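Local coordinates for protein tryptophanyl-tRNA synthetase (Mycoplasma pneumoniae, PDB 2YY5) that probably catalyses the ATP-dependent attachment of tryptophan to tRNA(Trp), and here holds a sulfamoyl analogue of the tryptophanyl-adenylate intermediate, at residues Glu307-Arg311 / Glu312-Asn316. The protein carries 1 engineered substitution. Residues are numbered along the deposited sequence; the frame is centred on the assembly and turned at random.
Sequences EQISR and EQVFN
Val314 N gives its hydrogen to Ser310 O at 3.0 Å, the first i to i+4 bond of helix 311-340, whose N-cap is Ser310. The next rung follows at the same length, 3.0 Å from Phe315 N to Arg311 O. The serine side chain adds the capping bond: OG, set between its own backbone N and carbonyl carbon (chi1 77°), accepts from Gln313 N, three residues on, at 3.2 Å. The hydroxyl thus takes up a first-turn amide whose i-4 carbonyl, that of Ile309, lies before the helix. A weak bond from Ser310 OG to Glu312 OE1 at 3.0 Å is also indicated, but the hydroxyl is placed less surely than the backbone, so both of its bonds should be read with caution. A hydrophobic staple accompanies the cap. Ile309, just before Ser310, breaks away from helix 284-308 with an extended backbone (psi 133°), and its CG2 meets CG2 of Val314 at 4.2 Å, the two side chains crossing at about a right angle. Both residues also rest on helix 54-71, Ile309 against Arg66 and Leu69, Val314 against Phe62 and Val65; the staple pair thereby packs the short link between helices 284-308 and 311-340 on the helix that connects strands 37-42 and 78-82 of the parallel sheet in the class I catalytic domain. Arg311, on the first turn, makes a cation-pi contact with Phe62 and packs on Ile347 of the second subunit. Gln313, extended beyond CG, crosses Ile309 at about a right angle, and its OE1 lies 3.7 Å from Ile309 CD1.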
loop_
_atom_site.group_PDB
_atom_site.type_symbol
_atom_site.label_atom_id
_atom_site.label_comp_id
_atom_site.label_asym_id
_atom_site.label_seq_id
_atom_site.Cartn_x
_atom_site.Cartn_y
_atom_site.Cartn_z
ATOM N N GLU B 307 -14.412 29.319 -12.795
ATOM C CA GLU B 307 -14.305 30.425 -11.851
ATOM C C GLU B 307 -15.563 30.562 -10.982
ATOM O O GLU B 307 -15.487 30.954 -9.814
ATOM C CB GLU B 307 -14.059 31.716 -12.629
ATOM C CG GLU B 307 -13.841 32.948 -11.786
ATOM C CD GLU B 307 -13.808 34.203 -12.633
ATOM O OE1 GLU B 307 -12.989 34.265 -13.578
ATOM O OE2 GLU B 307 -14.603 35.125 -12.359
ATOM N N GLN B 308 -16.712 30.231 -11.562
ATOM C CA GLN B 308 -17.988 30.308 -10.866
ATOM C C GLN B 308 -18.101 29.293 -9.729
ATOM O O GLN B 308 -18.757 29.559 -8.721
ATOM C CB GLN B 308 -19.130 30.092 -11.858
ATOM C CG GLN B 308 -19.289 31.211 -12.869
ATOM C CD GLN B 308 -20.086 30.782 -14.085
ATOM O OE1 GLN B 308 -21.201 30.265 -13.965
ATOM N NE2 GLN B 308 -19.519 30.997 -15.267
ATOM N N ILE B 309 -17.466 28.136 -9.889
ATOM C CA ILE B 309 -17.512 27.094 -8.865
ATOM C C ILE B 309 -16.833 27.578 -7.579
ATOM O O ILE B 309 -15.733 28.130 -7.628
ATOM C CB ILE B 309 -16.818 25.810 -9.369
ATOM C CG1 ILE B 309 -17.412 25.399 -10.721
ATOM C CG2 ILE B 309 -16.981 24.692 -8.348
ATOM C CD1 ILE B 309 -18.901 25.114 -10.690
ATOM N N SER B 310 -17.488 27.363 -6.436
ATOM C CA SER B 310 -16.962 27.806 -5.138
ATOM C C SER B 310 -16.365 26.712 -4.263
ATOM O O SER B 310 -16.677 25.528 -4.421
ATOM C CB SER B 310 -18.062 28.476 -4.327
ATOM O OG SER B 310 -18.919 27.501 -3.764
ATOM N N ARG B 311 -15.536 27.136 -3.310
ATOM C CA ARG B 311 -14.871 26.237 -2.371
ATOM C C ARG B 311 -15.893 25.323 -1.680
ATOM O O ARG B 311 -15.734 24.100 -1.675
ATOM C CB ARG B 311 -14.114 27.051 -1.312
ATOM C CG ARG B 311 -12.881 26.365 -0.740
ATOM C CD ARG B 311 -11.607 26.924 -1.365
ATOM N NE ARG B 311 -10.503 25.968 -1.300
ATOM C CZ ARG B 311 -9.266 26.214 -1.723
ATOM N NH1 ARG B 311 -8.334 25.273 -1.627
ATOM N NH2 ARG B 311 -8.954 27.399 -2.231
ATOM N N GLU B 312 -16.927 25.926 -1.090
ATOM C CA GLU B 312 -17.988 25.183 -0.402
ATOM C C GLU B 312 -18.575 24.124 -1.334
ATOM O O GLU B 312 -18.807 22.982 -0.935
ATOM C CB GLU B 312 -19.102 26.141 0.058
ATOM C CG GLU B 312 -19.572 27.130 -1.025
ATOM C CD GLU B 312 -21.060 27.016 -1.377
ATOM O OE1 GLU B 312 -21.508 27.730 -2.307
ATOM O OE2 GLU B 312 -21.777 26.222 -0.729
ATOM N N GLN B 313 -18.812 24.521 -2.579
ATOM C CA GLN B 313 -19.355 23.626 -3.583
ATOM C C GLN B 313 -18.462 22.404 -3.766
ATOM O O GLN B 313 -18.943 21.277 -3.865
ATOM C CB GLN B 313 -19.503 24.367 -4.913
ATOM C CG GLN B 313 -20.796 25.150 -5.015
ATOM C CD GLN B 313 -20.905 25.941 -6.298
ATOM O OE1 GLN B 313 -20.597 25.441 -7.379
ATOM N NE2 GLN B 313 -21.363 27.179 -6.190
ATOM N N VAL B 314 -17.159 22.632 -3.819
ATOM C CA VAL B 314 -16.225 21.539 -3.989
ATOM C C VAL B 314 -16.292 20.601 -2.796
ATOM O O VAL B 314 -16.364 19.378 -2.952
ATOM C CB VAL B 314 -14.782 22.055 -4.134
ATOM C CG1 VAL B 314 -13.790 20.875 -4.037
ATOM C CG2 VAL B 314 -14.639 22.791 -5.473
ATOM N N PHE B 315 -16.285 21.190 -1.606
ATOM C CA PHE B 315 -16.329 20.425 -0.381
ATOM C C PHE B 315 -17.579 19.556 -0.269
ATOM O O PHE B 315 -17.480 18.362 0.011
ATOM C CB PHE B 315 -16.236 21.358 0.829
ATOM C CG PHE B 315 -16.229 20.632 2.134
ATOM C CD1 PHE B 315 -15.130 19.860 2.506
ATOM C CD2 PHE B 315 -17.342 20.662 2.970
ATOM C CE1 PHE B 315 -15.140 19.122 3.690
ATOM C CE2 PHE B 315 -17.362 19.924 4.161
ATOM C CZ PHE B 315 -16.262 19.156 4.515
ATOM N N ASN B 316 -18.751 20.146 -0.488
ATOM C CA ASN B 316 -20.002 19.389 -0.389
ATOM C C ASN B 316 -20.043 18.271 -1.430
ATOM O O ASN B 316 -20.529 17.153 -1.169
ATOM C CB ASN B 316 -21.217 20.312 -0.582
ATOM C CG ASN B 316 -21.222 21.489 0.384
ATOM O OD1 ASN B 316 -20.915 21.334 1.567
ATOM N ND2 ASN B 316 -21.585 22.673 -0.118
#